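Local coordinates for DUF1993 domain-containing protein (Shewanella denitrificans, PDB 2OQM) that is of unknown function but belongs to the DinB family, folds as a four-helix bundle and pairs with a second copy of itself, at residues L24-F29 and T116-F121; I70-I75 and Y159-T164; I75-A80 and R108-S113; T79-V84 and T93-D98. All coordinates share one frame; numbering follows the deposited sequence. Where two conformers were deposited one is given.

Contact 1 of 4, residues L24-F29 and T116-F121; sequences LTVVQF and TYLEGF. With EDO (1,2-ethanediol), chain G; FMT (formic acid), chain N.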
# COMPACT_ATOMS: atom_id res chain seq x y z
N LEU A 24 -3.69 11.02 -5.85
CA LEU A 24 -3.51 9.67 -5.32
C LEU A 24 -2.77 8.78 -6.32
O LEU A 24 -2.13 7.81 -5.93
CB LEU A 24 -4.87 9.04 -5.04
CG LEU A 24 -5.66 9.51 -3.84
CD1 LEU A 24 -7.11 8.99 -3.90
CD2 LEU A 24 -4.93 9.07 -2.58
N THR A 25 -2.93 9.08 -7.61
CA THR A 25 -2.47 8.17 -8.65
C THR A 25 -1.31 8.79 -9.37
O THR A 25 -0.15 8.50 -9.04
CB THR A 25 -3.62 7.73 -9.59
OG1 THR A 25 -4.19 8.85 -10.30
CG2 THR A 25 -4.73 6.96 -8.78
N VAL A 26 -1.55 9.75 -10.24
CA VAL A 26 -0.44 10.36 -10.98
C VAL A 26 0.69 10.84 -10.07
O VAL A 26 1.87 10.54 -10.27
CB VAL A 26 -0.91 11.51 -11.91
CG1 VAL A 26 0.33 12.25 -12.55
CG2 VAL A 26 -1.75 10.94 -13.02
N VAL A 27 0.33 11.62 -9.06
CA VAL A 27 1.35 12.29 -8.27
C VAL A 27 2.01 11.28 -7.29
O VAL A 27 3.22 11.08 -7.31
CB VAL A 27 0.77 13.48 -7.58
CG1 VAL A 27 1.85 14.18 -6.70
CG2 VAL A 27 0.16 14.46 -8.65
N GLN A 28 1.22 10.62 -6.46
CA GLN A 28 1.79 9.72 -5.46
C GLN A 28 2.38 8.46 -6.05
O GLN A 28 3.42 8.00 -5.58
CB GLN A 28 0.80 9.44 -4.28
CG GLN A 28 1.33 8.51 -3.22
CD GLN A 28 2.50 9.04 -2.40
OE1 GLN A 28 2.87 10.24 -2.45
NE2 GLN A 28 3.07 8.15 -1.62
N PHE A 29 1.80 7.94 -7.13
CA PHE A 29 2.40 6.79 -7.77
C PHE A 29 3.74 7.13 -8.43
O PHE A 29 4.64 6.27 -8.47
CB PHE A 29 1.53 6.22 -8.88
CG PHE A 29 0.26 5.50 -8.43
CD1 PHE A 29 0.01 5.21 -7.09
CD2 PHE A 29 -0.64 5.06 -9.39
CE1 PHE A 29 -1.16 4.51 -6.73
CE2 PHE A 29 -1.77 4.37 -9.04
CZ PHE A 29 -2.03 4.10 -7.69
N THR A 116 7.35 9.14 -17.40
CA THR A 116 7.09 10.06 -18.49
C THR A 116 5.62 10.03 -18.91
O THR A 116 5.03 11.09 -19.14
CB THR A 116 7.98 9.72 -19.72
OG1 THR A 116 9.35 9.75 -19.32
CG2 THR A 116 7.78 10.69 -20.88
N TYR A 117 5.05 8.84 -19.00
CA TYR A 117 3.64 8.70 -19.31
C TYR A 117 2.79 9.45 -18.30
O TYR A 117 1.95 10.26 -18.66
CB TYR A 117 3.27 7.24 -19.33
CG TYR A 117 1.80 6.94 -19.56
CD1 TYR A 117 1.22 7.16 -20.79
CD2 TYR A 117 1.00 6.41 -18.56
CE1 TYR A 117 -0.13 6.87 -21.03
CE2 TYR A 117 -0.32 6.09 -18.80
CZ TYR A 117 -0.87 6.32 -20.04
OH TYR A 117 -2.19 6.06 -20.28
N LEU A 118 3.06 9.27 -17.02
CA LEU A 118 2.26 9.89 -15.99
C LEU A 118 2.38 11.42 -16.01
O LEU A 118 1.42 12.11 -15.72
CB LEU A 118 2.64 9.33 -14.59
CG LEU A 118 2.22 7.88 -14.25
CD1 LEU A 118 2.63 7.55 -12.77
CD2 LEU A 118 0.74 7.64 -14.48
N GLU A 119 3.55 11.93 -16.36
CA GLU A 119 3.75 13.39 -16.52
C GLU A 119 2.82 14.05 -17.51
O GLU A 119 2.62 15.29 -17.50
CB GLU A 119 5.17 13.69 -17.00
CG GLU A 119 6.16 13.97 -15.94
CD GLU A 119 7.60 13.86 -16.45
OE1 GLU A 119 7.86 14.08 -17.66
OE2 GLU A 119 8.48 13.50 -15.63
N GLY A 120 2.31 13.26 -18.44
CA GLY A 120 1.49 13.80 -19.51
C GLY A 120 0.07 14.14 -19.10
O GLY A 120 -0.64 14.77 -19.85
N PHE A 121 -0.35 13.72 -17.90
CA PHE A 121 -1.71 13.91 -17.43
C PHE A 121 -1.84 15.17 -16.59
O PHE A 121 -0.84 15.65 -16.06
CB PHE A 121 -2.12 12.70 -16.59
CG PHE A 121 -2.33 11.48 -17.39
CD1 PHE A 121 -1.26 10.67 -17.72
CD2 PHE A 121 -3.61 11.15 -17.85
CE1 PHE A 121 -1.44 9.53 -18.48
CE2 PHE A 121 -3.81 10.01 -18.65
CZ PHE A 121 -2.71 9.19 -18.97
C1 EDO G . -2.52 6.64 -2.69
O1 EDO G . -1.50 6.53 -3.65
C2 EDO G . -2.02 7.42 -1.49
O2 EDO G . -0.86 6.81 -0.97
C FMT N . -2.60 7.10 -23.16
O1 FMT N . -3.03 8.24 -23.30
O2 FMT N . -3.20 6.21 -22.54
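Val-26 and Leu-118 meet inside a four-helix bundle of the DinB type, where helix 13-50 passes the C-terminal end of helix 104-119. No hydrogen bond links the two segments; apolar contacts hold them, with the CA atoms of Val-26 and Leu-118 5.7 Å apart. The two methyls of Val-26 divide the work. CG1, anti to the backbone N (chi1 173°), rests against the main chain at Leu-118 O, 3.4 Å away, while CG2 reaches Phe-121 CB at 4.0 Å. On the next turn Phe-29 comes only loosely near Leu-118, and its ring turns away.

Phe-121 N bonds back to Leu-118 O, and the Phe-121 ring lies beside Tyr-117: Phe-121 CE1 sits 3.5 Å above the tyrosine ring plane, displaced toward the rim. A formic acid, probably from the crystallisation liquor, lies at the edge of the Tyr-117 ring by OH, its bond too short to be trusted as modelled. With an alanine here instead of the tyrosine, the Phe-121 ring is likely to lose the face it leans on, and Pro-95 and Lys-81 a packing partner. On the far side, where the helix widens into a pi-type turn at 24-27, Leu-24 O accepts a bond from O1 of an ethanediol, 2.7 Å away and probably from the same liquor; this molecule also bonds to Ile-151 O of the second subunit.

Around the contact, helix 69-87 packs on Leu-118 and Phe-121 through Val-84, and helix 146-172 flanks Phe-29 through Ile-155 and Leu-158.

Contact 2 of 4, residues I70-I75 and Y159-T164; sequences IRQVQI and YFHITT. With EDO (1,2-ethanediol), chain G.
His-161 and Gln-72 form the one hydrogen bond between these segments. His-161 ND1 donates to Gln-72 OE1 over 2.7 Å with an N-H...O angle of 157°; the oxygen lies close to the imidazole plane, and the amide and ring planes are only 18° apart. A bend at chi2 (-59°) brings the amide round to the histidine, and Gln-72 NE2 is bonded in turn to Phe-67 O, so both ends of the amide are used. His-161 NE2, at the other end of the ring, is hydrogen-bonded to Lys-178 NZ of the second subunit.

The apolar contacts work on the faces. Ile-75 CG2 makes a CH-pi contact, 3.6 Å from the centroid of the His-161 ring and nearly on its normal, and Phe-160 CD1 lies over the centre of the opposite face. Held between these two carbons, the ring has little room to turn. Thr-164 CG2 packs against Gln-72 CD at 3.6 Å, while Thr-164 OG1 donates back to Phe-160 O, over the opposite face of that carbonyl from Thr-164 N.

Helix 70-75 and helix 159-164 form an antiparallel pair of the four-helix bundle, beside the subunit interface, their axes 8.5 Å apart at closest. Helix 13-50 packs on this pair through Leu-36 and Met-32, helix 104-119 through Leu-107, and Phe-160 makes edge-to-face contacts with Tyr-166 and Tyr-181 of the second subunit.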
# COMPACT_ATOMS: atom_id res chain seq x y z
N ILE A 70 12.09 -8.93 -10.61
CA ILE A 70 11.87 -8.32 -11.93
C ILE A 70 10.35 -8.17 -12.15
O ILE A 70 9.85 -7.11 -12.53
CB ILE A 70 12.45 -9.19 -13.02
CG1 ILE A 70 13.97 -9.14 -13.03
CG2 ILE A 70 11.90 -8.71 -14.40
CD1 ILE A 70 14.68 -10.35 -13.75
N ARG A 71 9.62 -9.22 -11.83
CA ARG A 71 8.18 -9.22 -12.04
C ARG A 71 7.43 -8.27 -11.14
O ARG A 71 6.52 -7.58 -11.56
CB ARG A 71 7.60 -10.64 -11.89
CG ARG A 71 7.99 -11.60 -12.95
CD ARG A 71 7.28 -11.33 -14.27
NE ARG A 71 5.85 -11.61 -14.29
CZ ARG A 71 4.88 -10.73 -14.62
NH1 ARG A 71 5.16 -9.47 -14.96
NH2 ARG A 71 3.60 -11.14 -14.64
N GLN A 72 7.83 -8.19 -9.88
CA GLN A 72 7.23 -7.24 -8.98
C GLN A 72 7.35 -5.82 -9.53
O GLN A 72 6.40 -5.05 -9.39
CB GLN A 72 7.88 -7.28 -7.59
CG GLN A 72 7.79 -8.58 -6.80
CD GLN A 72 6.35 -8.97 -6.55
OE1 GLN A 72 5.52 -8.10 -6.31
NE2 GLN A 72 6.04 -10.27 -6.61
N VAL A 73 8.52 -5.47 -10.07
CA VAL A 73 8.77 -4.11 -10.59
C VAL A 73 7.87 -3.89 -11.80
O VAL A 73 7.21 -2.85 -11.90
CB VAL A 73 10.24 -3.88 -10.92
CG1 VAL A 73 10.48 -2.57 -11.67
CG2 VAL A 73 11.09 -3.94 -9.58
N GLN A 74 7.80 -4.88 -12.67
CA GLN A 74 6.98 -4.78 -13.86
C GLN A 74 5.50 -4.59 -13.49
O GLN A 74 4.80 -3.75 -14.08
CB GLN A 74 7.15 -6.04 -14.73
CG GLN A 74 8.56 -6.25 -15.32
CD GLN A 74 8.75 -7.58 -16.00
OE1 GLN A 74 8.12 -8.56 -15.64
NE2 GLN A 74 9.61 -7.62 -17.03
N ILE A 75 5.04 -5.34 -12.49
CA ILE A 75 3.64 -5.26 -12.06
C ILE A 75 3.37 -3.95 -11.35
O ILE A 75 2.34 -3.35 -11.58
CB ILE A 75 3.19 -6.43 -11.17
CG1 ILE A 75 3.37 -7.75 -11.92
CG2 ILE A 75 1.70 -6.26 -10.83
CD1 ILE A 75 3.44 -9.03 -11.08
N TYR A 159 1.08 -0.55 -3.77
CA TYR A 159 1.88 -0.68 -2.54
C TYR A 159 2.30 -2.14 -2.24
O TYR A 159 3.37 -2.38 -1.69
CB TYR A 159 1.18 -0.05 -1.33
CG TYR A 159 1.21 1.47 -1.43
CD1 TYR A 159 2.40 2.16 -1.42
CD2 TYR A 159 0.05 2.21 -1.66
CE1 TYR A 159 2.45 3.54 -1.57
CE2 TYR A 159 0.11 3.61 -1.79
CZ TYR A 159 1.30 4.26 -1.77
OH TYR A 159 1.35 5.66 -1.85
N PHE A 160 1.42 -3.11 -2.53
CA PHE A 160 1.74 -4.52 -2.44
C PHE A 160 3.01 -4.87 -3.23
O PHE A 160 3.93 -5.50 -2.71
CB PHE A 160 0.60 -5.37 -2.97
CG PHE A 160 0.86 -6.86 -2.82
CD1 PHE A 160 1.54 -7.56 -3.83
CD2 PHE A 160 0.45 -7.57 -1.73
CE1 PHE A 160 1.83 -8.93 -3.72
CE2 PHE A 160 0.74 -8.96 -1.62
CZ PHE A 160 1.45 -9.62 -2.66
N HIS A 161 3.05 -4.49 -4.51
CA HIS A 161 4.16 -4.91 -5.31
C HIS A 161 5.47 -4.14 -5.04
O HIS A 161 6.55 -4.76 -5.08
CB HIS A 161 3.76 -4.93 -6.76
CG HIS A 161 2.73 -5.97 -7.05
ND1 HIS A 161 3.05 -7.31 -7.16
CD2 HIS A 161 1.38 -5.89 -7.17
CE1 HIS A 161 1.94 -8.00 -7.39
NE2 HIS A 161 0.92 -7.17 -7.40
N ILE A 162 5.39 -2.86 -4.72
CA ILE A 162 6.55 -2.12 -4.27
C ILE A 162 7.08 -2.65 -2.91
O ILE A 162 8.29 -2.88 -2.73
CB ILE A 162 6.31 -0.61 -4.21
CG1 ILE A 162 6.06 -0.01 -5.62
CG2 ILE A 162 7.54 0.09 -3.59
CD1 ILE A 162 5.94 1.51 -5.67
N THR A 163 6.20 -2.91 -1.96
CA THR A 163 6.61 -3.52 -0.70
C THR A 163 7.23 -4.91 -0.87
O THR A 163 8.15 -5.24 -0.15
CB THR A 163 5.48 -3.50 0.36
OG1 THR A 163 5.04 -2.14 0.52
CG2 THR A 163 5.97 -3.99 1.75
N THR A 164 6.70 -5.72 -1.76
CA THR A 164 7.21 -7.05 -1.97
C THR A 164 8.57 -6.95 -2.63
O THR A 164 9.45 -7.69 -2.27
CB THR A 164 6.24 -7.89 -2.83
OG1 THR A 164 4.98 -7.97 -2.17
CG2 THR A 164 6.79 -9.33 -3.04
C1 EDO G . -2.52 6.64 -2.69
O1 EDO G . -1.50 6.53 -3.65
C2 EDO G . -2.02 7.42 -1.49
O2 EDO G . -0.86 6.81 -0.97

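Contact 3 of 4, residues I75-A80 and R108-S113; sequences IACDTA and RQRIAS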
# COMPACT_ATOMS: atom_id res chain seq x y z
N ILE A 75 5.04 -5.34 -12.49
CA ILE A 75 3.64 -5.26 -12.06
C ILE A 75 3.37 -3.95 -11.35
O ILE A 75 2.34 -3.35 -11.58
CB ILE A 75 3.19 -6.43 -11.17
CG1 ILE A 75 3.37 -7.75 -11.92
CG2 ILE A 75 1.70 -6.26 -10.83
CD1 ILE A 75 3.44 -9.03 -11.08
N ALA A 76 4.30 -3.47 -10.54
CA ALA A 76 4.17 -2.13 -9.96
C ALA A 76 4.04 -1.08 -11.03
O ALA A 76 3.17 -0.25 -10.97
CB ALA A 76 5.30 -1.78 -8.98
N CYS A 77 4.88 -1.13 -12.06
CA CYS A 77 4.82 -0.13 -13.10
C CYS A 77 3.47 -0.19 -13.85
O CYS A 77 2.86 0.84 -14.14
CB CYS A 77 5.97 -0.32 -14.08
SG CYS A 77 7.63 0.13 -13.47
N ASP A 78 3.04 -1.40 -14.16
CA ASP A 78 1.78 -1.62 -14.88
C ASP A 78 0.59 -1.18 -14.05
O ASP A 78 -0.33 -0.57 -14.55
CB ASP A 78 1.61 -3.08 -15.27
CG ASP A 78 2.34 -3.45 -16.54
OD1 ASP A 78 2.84 -2.58 -17.27
OD2 ASP A 78 2.41 -4.66 -16.79
N THR A 79 0.66 -1.41 -12.74
CA THR A 79 -0.43 -0.99 -11.90
C THR A 79 -0.67 0.53 -12.01
O THR A 79 -1.82 0.98 -12.12
CB THR A 79 -0.14 -1.38 -10.46
OG1 THR A 79 -0.05 -2.81 -10.38
CG2 THR A 79 -1.24 -0.91 -9.55
N ALA A 80 0.42 1.29 -11.91
CA ALA A 80 0.40 2.75 -12.05
C ALA A 80 -0.07 3.16 -13.44
O ALA A 80 -1.00 3.96 -13.58
CB ALA A 80 1.76 3.35 -11.77
N ARG A 108 15.12 0.06 -15.00
CA ARG A 108 15.17 1.52 -14.82
C ARG A 108 14.52 2.24 -16.00
O ARG A 108 13.84 3.25 -15.81
CB ARG A 108 16.59 2.02 -14.72
CG ARG A 108 17.36 1.40 -13.61
CD ARG A 108 17.49 2.30 -12.45
NE ARG A 108 18.72 2.06 -11.68
CZ ARG A 108 18.83 2.33 -10.40
NH1 ARG A 108 17.80 2.82 -9.71
NH2 ARG A 108 19.96 2.07 -9.78
N GLN A 109 14.69 1.70 -17.20
CA GLN A 109 14.00 2.25 -18.38
C GLN A 109 12.48 2.12 -18.27
O GLN A 109 11.77 3.04 -18.59
CB GLN A 109 14.48 1.59 -19.65
CG GLN A 109 13.78 2.12 -20.93
CD GLN A 109 14.00 3.61 -21.15
OE1 GLN A 109 13.04 4.40 -21.21
NE2 GLN A 109 15.26 4.00 -21.27
N ARG A 110 12.01 0.98 -17.78
CA ARG A 110 10.57 0.73 -17.60
C ARG A 110 9.96 1.75 -16.65
O ARG A 110 8.92 2.37 -16.96
CB ARG A 110 10.35 -0.69 -17.10
CG ARG A 110 8.90 -1.10 -16.80
CD ARG A 110 8.12 -1.29 -18.01
NE ARG A 110 6.88 -2.03 -17.75
CZ ARG A 110 6.72 -3.35 -17.90
NH1 ARG A 110 7.72 -4.14 -18.25
NH2 ARG A 110 5.53 -3.87 -17.71
N ILE A 111 10.63 1.97 -15.52
CA ILE A 111 10.19 2.99 -14.56
C ILE A 111 10.17 4.36 -15.19
O ILE A 111 9.21 5.07 -15.07
CB ILE A 111 11.08 3.00 -13.27
CG1 ILE A 111 10.93 1.68 -12.53
CG2 ILE A 111 10.74 4.16 -12.35
CD1 ILE A 111 11.85 1.52 -11.29
N ALA A 112 11.24 4.70 -15.91
CA ALA A 112 11.34 6.01 -16.53
C ALA A 112 10.19 6.26 -17.52
O ALA A 112 9.66 7.37 -17.61
CB ALA A 112 12.69 6.12 -17.25
N SER A 113 9.83 5.24 -18.29
CA SER A 113 8.77 5.33 -19.29
C SER A 113 7.42 5.58 -18.60
O SER A 113 6.61 6.42 -19.02
CB SER A 113 8.68 4.02 -20.05
OG SER A 113 7.56 3.99 -20.91
O HOH W 1 4.67 -0.43 -17.29
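Arg-110 reaches from helix 104-119 to Cys-77 and Asp-78 on helix 69-87, and its length can be followed atom by atom. From CB the chain heads away from its own backbone N (chi1 177°), which puts CG 3.8 Å from Cys-77 SG. A bend at chi2 then carries the chain along the cysteine, so that NE is 4.1 Å from Cys-77 CB. NE donates to a water 2.8 Å away, and that water donates to Asp-78 OD1, bridging the two side chains. At the tip, NH2 forms a salt bridge with Asp-78 OD1, 3.0 Å long, its N-H...O angle 160°. OD1 lies close to the guanidinium plane, yet is met from above its own carboxylate plane, the two planes being 46° apart.

Asp-78 is not the main partner of this arginine: NH2 also makes a salt bridge to Asp-99, and NH1 one to Glu-101, so the guanidinium also holds two acids of the loop before helix 104-119. Cys-77 SG touches Ile-111 CG1 at 3.8 Å, an apolar contact beside the polar one.

The two segments belong to the second and third long helices of the bundle and run almost parallel, 10° apart, as expected for the middle pair of a DinB fold. Helix 13-50 closes over them, with Phe-29 and Leu-33 on Ala-80 and Asn-37 on Ile-111, and helix 146-172 lies against Ala-76 and Thr-79.

Contact 4 of 4, residues T79-V84 and T93-D98; sequences TAKVGV and TAPKHD
Lys-81 stretches out from helix 69-87 beneath the 93-98 loop, its CD 4.0 Å from the ring carbon Pro-95 CG and equally far from His-97 CE1. The one bend in the chain, at chi3 (69°), brings the ammonium group to two acceptors of the loop. Lys-81 NZ donates to Pro-95 O over 2.6 Å, from a direction tilted slightly from the carbonyl plane, and to His-97 ND1 over 3.0 Å, where it lies at the ring edge but tilted from the ring plane. The charge may be eased further by Asp-78, a long and weak ion pair.

Were a methionine to replace Lys-81, Pro-95 O and His-97 ND1 would probably lose their shared donor and the loop would be freer to lift from the helix. Tyr-117 of helix 104-119 packs on both Lys-81 and Pro-95, and Arg-110 lies against His-97.

Two bonds from one lysine thus tie an irregular loop, the connection between two roughly parallel helices, back along the helix it has just left; such a long crossover fits the up-down-down-up bundle of the DinB family.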
# COMPACT_ATOMS: atom_id res chain seq x y z
N THR A 79 0.66 -1.41 -12.74
CA THR A 79 -0.43 -0.99 -11.90
C THR A 79 -0.67 0.53 -12.01
O THR A 79 -1.82 0.98 -12.12
CB THR A 79 -0.14 -1.38 -10.46
OG1 THR A 79 -0.05 -2.81 -10.38
CG2 THR A 79 -1.24 -0.91 -9.55
N ALA A 80 0.42 1.29 -11.91
CA ALA A 80 0.40 2.75 -12.05
C ALA A 80 -0.07 3.16 -13.44
O ALA A 80 -1.00 3.96 -13.58
CB ALA A 80 1.76 3.35 -11.77
N LYS A 81 0.57 2.59 -14.46
CA LYS A 81 0.31 3.00 -15.86
C LYS A 81 -1.13 2.67 -16.27
O LYS A 81 -1.88 3.54 -16.71
CB LYS A 81 1.28 2.29 -16.81
CG LYS A 81 1.04 2.64 -18.30
CD LYS A 81 1.81 1.71 -19.22
CE LYS A 81 1.26 0.28 -19.21
NZ LYS A 81 1.97 -0.61 -20.17
N VAL A 82 -1.52 1.40 -16.11
CA VAL A 82 -2.84 0.93 -16.52
C VAL A 82 -3.93 1.50 -15.61
O VAL A 82 -5.06 1.78 -16.06
CB VAL A 82 -2.90 -0.59 -16.58
CG1 VAL A 82 -4.38 -1.09 -16.81
CG2 VAL A 82 -1.91 -1.13 -17.64
N GLY A 83 -3.61 1.64 -14.34
CA GLY A 83 -4.55 2.24 -13.37
C GLY A 83 -4.95 3.65 -13.84
O GLY A 83 -6.14 3.97 -13.95
N VAL A 84 -3.97 4.47 -14.15
CA VAL A 84 -4.22 5.83 -14.64
C VAL A 84 -4.95 5.82 -15.99
O VAL A 84 -5.93 6.54 -16.17
CB VAL A 84 -2.93 6.68 -14.66
CG1 VAL A 84 -3.11 8.01 -15.45
CG2 VAL A 84 -2.48 6.97 -13.15
N THR A 93 -5.00 4.25 -25.63
CA THR A 93 -3.80 5.06 -25.91
C THR A 93 -2.55 4.70 -25.06
O THR A 93 -1.47 5.28 -25.27
CB THR A 93 -4.11 6.57 -25.71
N ALA A 94 -2.69 3.79 -24.08
CA ALA A 94 -1.59 3.45 -23.16
C ALA A 94 -0.41 2.74 -23.85
O ALA A 94 -0.63 1.81 -24.65
CB ALA A 94 -2.10 2.55 -22.01
N PRO A 95 0.85 3.14 -23.52
CA PRO A 95 2.04 2.41 -24.01
C PRO A 95 2.09 0.93 -23.59
O PRO A 95 1.79 0.58 -22.44
CB PRO A 95 3.23 3.19 -23.40
CG PRO A 95 2.67 4.10 -22.35
CD PRO A 95 1.22 4.32 -22.71
N LYS A 96 2.50 0.07 -24.53
CA LYS A 96 2.55 -1.38 -24.30
C LYS A 96 3.97 -1.87 -23.98
O LYS A 96 4.93 -1.42 -24.61
CB LYS A 96 2.00 -2.13 -25.53
CG LYS A 96 1.96 -3.66 -25.38
CD LYS A 96 1.06 -4.11 -24.24
CE LYS A 96 1.24 -5.61 -24.03
NZ LYS A 96 0.40 -6.13 -22.92
N HIS A 97 4.07 -2.79 -23.03
CA HIS A 97 5.35 -3.38 -22.63
C HIS A 97 5.22 -4.90 -22.71
O HIS A 97 4.29 -5.47 -22.14
CB HIS A 97 5.71 -2.94 -21.21
CG HIS A 97 5.91 -1.46 -21.04
ND1 HIS A 97 5.01 -0.66 -20.36
CD2 HIS A 97 6.92 -0.65 -21.42
CE1 HIS A 97 5.46 0.59 -20.33
NE2 HIS A 97 6.62 0.62 -20.98
N ASP A 98 6.14 -5.56 -23.41
CA ASP A 98 6.15 -7.03 -23.52
C ASP A 98 6.76 -7.79 -22.31
O ASP A 98 6.82 -9.02 -22.32
CB ASP A 98 6.88 -7.47 -24.80
CG ASP A 98 8.38 -7.23 -24.74
OD1 ASP A 98 8.87 -6.57 -23.79
OD2 ASP A 98 9.08 -7.70 -25.68

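Along the chain, helices 13-50, 69-87, 104-119 and 146-172 build one bundle, and the four contacts join them in different pairs. Contact 1 ties the first to the third, contact 2 the second to the fourth, and contact 3 the second to the third; contact 4 fastens the loop between those two. Contacts 3 and 4 are nested within the loops closed by contacts 1 and 2, which themselves cross along the chain. Helix 69-87 serves contacts 2, 3 and 4. Centres 3 and 4 lie about 8 Å apart, 1 and 2 about 17 Å. Together they tie all four long helices and one connecting loop into a single unit, with contacts 1 and 2 bordering the second subunit.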